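Side-chain contacts in thioredoxin domain-containing protein (PDB 3EYT), which is of unknown function but has a thioredoxin-like fold and probably acts as an oxidoreductase with antioxidant activity, as in the AhpC/TSA family: residues K53-A57 with F58-K62; D137-E140 with L141-G144. All blocks are in the same frame, centred on the assembly; numbering follows the deposited sequence.

Interaction 1: residues K53-A57 with F58-K62; sequences KVRAA and FPEDK
Arg55 reaches past the end of its own helix to hold the chain that follows, between Phe58 and Glu60. Its CB points away from that loop; CG lies anti to the backbone N (chi1 175°), and bends at chi2 and chi3 then fold the chain back toward it. Arg55 CD is 3.6 Å from Glu60 OE1, and Arg55 NE passes the same carboxylate without finding a hydrogen-bond partner of its own. Glu60 CD sits over one guanidinium face, displaced toward its rim, and the carboxylate and guanidinium planes are 33° apart. Glu60 OE1 is 3.1 Å from Arg55 NH1, a salt bridge of charges alone, since the oxygen stands well out of the guanidinium plane. NH1 spends a hydrogen bond instead on the carbonyl of Val63. At the other tip Arg55 NH2 donates to Phe58 O (2.9 Å), which lies almost in the guanidinium plane although NH2 stands above the carbonyl plane. In this thioredoxin-like fold the turn links helix 41-57 to strand 63-69, and Phe58 is where helical geometry stops. Replacing Arg55 by an alanine would probably deprive the Phe58 and Val63 carbonyls of these donors and Glu60 of this positive neighbour. Phe58 N still closes a last helical turn on Val54 O (3.1 Å), while the Phe58 ring brings CD2 to 4.1 Å from Val54 CG1 and turns one face over Ala57 O.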
loop_
_atom_site.group_PDB
_atom_site.type_symbol
_atom_site.label_atom_id
_atom_site.label_comp_id
_atom_site.label_asym_id
_atom_site.label_seq_id
_atom_site.Cartn_x
_atom_site.Cartn_y
_atom_site.Cartn_z
ATOM N N LYS C 53 1.379 -11.157 26.490
ATOM C CA LYS C 53 1.431 -11.546 27.919
ATOM C C LYS C 53 0.045 -11.640 28.497
ATOM O O LYS C 53 -0.271 -12.607 29.181
ATOM C CB LYS C 53 2.264 -10.547 28.734
ATOM C CG LYS C 53 3.756 -10.725 28.525
ATOM C CD LYS C 53 4.531 -9.587 29.134
ATOM C CE LYS C 53 6.014 -9.863 29.026
ATOM N NZ LYS C 53 6.820 -8.655 29.384
ATOM N N VAL C 54 -0.788 -10.628 28.199
ATOM C CA VAL C 54 -2.182 -10.647 28.621
ATOM C C VAL C 54 -2.864 -11.889 28.069
ATOM O O VAL C 54 -3.561 -12.602 28.814
ATOM C CB VAL C 54 -2.926 -9.350 28.194
ATOM C CG1 VAL C 54 -4.429 -9.443 28.493
ATOM C CG2 VAL C 54 -2.275 -8.112 28.908
ATOM N N ARG C 55 -2.672 -12.148 26.778
ATOM C CA ARG C 55 -3.281 -13.315 26.159
ATOM C C ARG C 55 -2.835 -14.601 26.837
ATOM O O ARG C 55 -3.670 -15.480 27.086
ATOM C CB ARG C 55 -3.007 -13.376 24.644
ATOM C CG ARG C 55 -3.536 -14.666 23.950
ATOM C CD ARG C 55 -5.057 -14.769 23.872
ATOM N NE ARG C 55 -5.671 -14.920 25.201
ATOM C CZ ARG C 55 -6.938 -14.643 25.518
ATOM N NH1 ARG C 55 -7.810 -14.174 24.616
ATOM N NH2 ARG C 55 -7.329 -14.804 26.778
ATOM N N ALA C 56 -1.531 -14.717 27.121
ATOM C CA ALA C 56 -1.009 -15.892 27.799
ATOM C C ALA C 56 -1.486 -15.950 29.260
ATOM O O ALA C 56 -1.703 -17.024 29.781
ATOM C CB ALA C 56 0.537 -15.949 27.711
ATOM N N ALA C 57 -1.673 -14.807 29.916
ATOM C CA ALA C 57 -1.979 -14.845 31.369
ATOM C C ALA C 57 -3.436 -15.106 31.742
ATOM O O ALA C 57 -3.699 -15.631 32.830
ATOM C CB ALA C 57 -1.442 -13.610 32.099
ATOM N N PHE C 58 -4.373 -14.769 30.854
ATOM C CA PHE C 58 -5.805 -14.955 31.127
ATOM C C PHE C 58 -6.472 -15.950 30.158
ATOM O O PHE C 58 -6.032 -16.102 29.022
ATOM C CB PHE C 58 -6.538 -13.594 31.113
ATOM C CG PHE C 58 -6.035 -12.638 32.155
ATOM C CD1 PHE C 58 -6.536 -12.678 33.456
ATOM C CD2 PHE C 58 -5.016 -11.741 31.856
ATOM C CE1 PHE C 58 -6.048 -11.819 34.441
ATOM C CE2 PHE C 58 -4.527 -10.872 32.826
ATOM C CZ PHE C 58 -5.052 -10.902 34.115
ATOM N N PRO C 59 -7.527 -16.641 30.611
ATOM C CA PRO C 59 -8.158 -17.596 29.691
ATOM C C PRO C 59 -9.065 -16.934 28.635
ATOM O O PRO C 59 -9.716 -15.901 28.901
ATOM C CB PRO C 59 -8.963 -18.519 30.625
ATOM C CG PRO C 59 -9.237 -17.711 31.828
ATOM C CD PRO C 59 -8.087 -16.713 31.971
ATOM N N GLU C 60 -9.094 -17.549 27.455
ATOM C CA GLU C 60 -9.851 -17.059 26.302
ATOM C C GLU C 60 -11.337 -16.984 26.599
ATOM O O GLU C 60 -12.046 -16.183 25.991
ATOM C CB GLU C 60 -9.655 -17.964 25.077
ATOM C CG GLU C 60 -8.245 -18.538 24.895
ATOM C CD GLU C 60 -7.422 -17.898 23.771
ATOM O OE1 GLU C 60 -7.883 -16.913 23.134
ATOM O OE2 GLU C 60 -6.292 -18.402 23.532
ATOM N N ASP C 61 -11.830 -17.816 27.517
ATOM C CA ASP C 61 -13.266 -17.782 27.799
ATOM C C ASP C 61 -13.636 -16.536 28.597
ATOM O O ASP C 61 -14.774 -16.072 28.531
ATOM C CB ASP C 61 -13.750 -19.062 28.500
ATOM C CG ASP C 61 -13.251 -19.177 29.922
ATOM O OD1 ASP C 61 -12.221 -18.567 30.268
ATOM O OD2 ASP C 61 -13.899 -19.894 30.716
ATOM N N LYS C 62 -12.672 -15.986 29.327
ATOM C CA LYS C 62 -12.948 -14.854 30.195
ATOM C C LYS C 62 -12.487 -13.518 29.626
ATOM O O LYS C 62 -13.154 -12.498 29.832
ATOM C CB LYS C 62 -12.317 -15.075 31.562
ATOM C CG LYS C 62 -12.990 -16.174 32.378
ATOM C CD LYS C 62 -12.282 -16.368 33.729
ATOM C CE LYS C 62 -12.763 -17.626 34.492
ATOM N NZ LYS C 62 -14.241 -17.760 34.380
#

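Interaction 2: residues D137-E140 with L141-G144; sequences DVSE and LLLG
The shortest polar bond runs from Leu143 N to Ser139 O (2.9 Å), with 163° at the hydrogen. The same serine also offers its side chain. With OG anti to the backbone N (chi1 160°), the hydroxyl oxygen swings over the first turn of the helix, and Ser139 OG accepts from Leu142 N at 3.0 Å, so one residue receives two successive backbone N-H groups, one through its carbonyl and one through its hydroxyl. The second bond is nearly as straight, at 159°. One residue further on, Gly144 N donates to Glu140 O, continuing the regular helical pattern.

Apolar contacts accompany the cap. Leu142 lies alongside the serine: its CG is 3.5 Å from Ser139 OG, and its CD1 comes to 3.8 Å from Ser139 CB, so the leucine branch flanks the capping oxygen. Just before the cap, the Val138 side chain crosses that of Leu143 at a slant, Val138 CG1 meeting Leu143 CB at 4.2 Å. Leu143 is buried and continues inward to Leu121 and Leu123 of strand 120-124, whereas Val138 also touches Leu50 of helix 41-57. The serine hydroxyl satisfying an N-H that has no helical carbonyl before it is the hallmark of an N-cap, here starting helix 140-151 after strand 129-135 in a thioredoxin-like domain.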
loop_
_atom_site.group_PDB
_atom_site.type_symbol
_atom_site.label_atom_id
_atom_site.label_comp_id
_atom_site.label_asym_id
_atom_site.label_seq_id
_atom_site.Cartn_x
_atom_site.Cartn_y
_atom_site.Cartn_z
ATOM N N ASP C 137 3.656 3.377 27.899
ATOM C CA ASP C 137 4.132 2.329 28.811
ATOM C C ASP C 137 3.059 1.999 29.835
ATOM O O ASP C 137 2.367 2.895 30.319
ATOM C CB ASP C 137 5.416 2.776 29.524
ATOM C CG ASP C 137 6.651 2.629 28.645
ATOM O OD1 ASP C 137 6.581 1.877 27.637
ATOM O OD2 ASP C 137 7.690 3.268 28.960
ATOM N N VAL C 138 2.880 0.715 30.111
ATOM C CA VAL C 138 1.849 0.285 31.059
ATOM C C VAL C 138 2.443 -0.649 32.116
ATOM O O VAL C 138 3.130 -1.628 31.777
ATOM C CB VAL C 138 0.676 -0.437 30.362
ATOM C CG1 VAL C 138 -0.501 -0.528 31.319
ATOM C CG2 VAL C 138 0.244 0.323 29.106
ATOM N N SER C 139 2.168 -0.336 33.380
ATOM C CA SER C 139 2.518 -1.204 34.491
ATOM C C SER C 139 1.734 -2.509 34.392
ATOM O O SER C 139 0.502 -2.511 34.451
ATOM C CB SER C 139 2.174 -0.527 35.808
ATOM O OG SER C 139 2.081 -1.491 36.838
ATOM N N GLU C 140 2.461 -3.614 34.244
ATOM C CA GLU C 140 1.847 -4.941 34.263
ATOM C C GLU C 140 1.110 -5.262 35.580
ATOM O O GLU C 140 0.025 -5.868 35.551
ATOM C CB GLU C 140 2.888 -6.010 33.960
ATOM C CG GLU C 140 3.106 -6.156 32.479
ATOM C CD GLU C 140 4.312 -7.004 32.163
ATOM O OE1 GLU C 140 4.499 -8.041 32.834
ATOM O OE2 GLU C 140 5.076 -6.625 31.234
ATOM N N LEU C 141 1.686 -4.871 36.719
ATOM C CA LEU C 141 0.974 -5.032 38.004
ATOM C C LEU C 141 -0.357 -4.280 37.991
ATOM O O LEU C 141 -1.394 -4.811 38.426
ATOM C CB LEU C 141 1.817 -4.568 39.204
ATOM C CG LEU C 141 2.893 -5.553 39.692
ATOM C CD1 LEU C 141 3.842 -4.864 40.622
ATOM C CD2 LEU C 141 2.228 -6.773 40.376
ATOM N N LEU C 142 -0.354 -3.050 37.499
ATOM C CA LEU C 142 -1.604 -2.266 37.589
ATOM C C LEU C 142 -2.623 -2.710 36.550
ATOM O O LEU C 142 -3.821 -2.730 36.844
ATOM C CB LEU C 142 -1.349 -0.752 37.557
ATOM C CG LEU C 142 -0.578 -0.250 38.801
ATOM C CD1 LEU C 142 0.134 1.092 38.546
ATOM C CD2 LEU C 142 -1.410 -0.201 40.097
ATOM N N LEU C 143 -2.152 -3.112 35.366
ATOM C CA LEU C 143 -3.053 -3.664 34.342
ATOM C C LEU C 143 -3.699 -4.985 34.777
ATOM O O LEU C 143 -4.898 -5.207 34.546
ATOM C CB LEU C 143 -2.328 -3.866 33.000
ATOM C CG LEU C 143 -3.189 -4.417 31.852
ATOM C CD1 LEU C 143 -4.346 -3.443 31.516
ATOM C CD2 LEU C 143 -2.356 -4.731 30.587
ATOM N N GLY C 144 -2.906 -5.873 35.380
ATOM C CA GLY C 144 -3.435 -7.131 35.922
ATOM C C GLY C 144 -4.485 -6.864 37.000
ATOM O O GLY C 144 -5.523 -7.528 37.041
#

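In the fold
From the N terminus the chain lays down strands 4-5, 11-15 and 30-36 before helix 41-57, whose end and following turn form interaction 1. It then runs through the remaining strands and helices 80-89 and 108-112, and interaction 2 arises only after strand 129-135, where helix 140-151 starts. Each contact closes a local turn; they stand in series and neither nest nor cross, with centres about 15 Å apart. One treats the exit of a helix and the other the entry, yet the two helices meet: Lys53 NZ makes a salt bridge with Glu140 OE2 (3.3 Å), and Val54 CG2 packs on Leu143 CD2 (3.8 Å). Val54 also rests on Val65, and both helices pack on the central sheet.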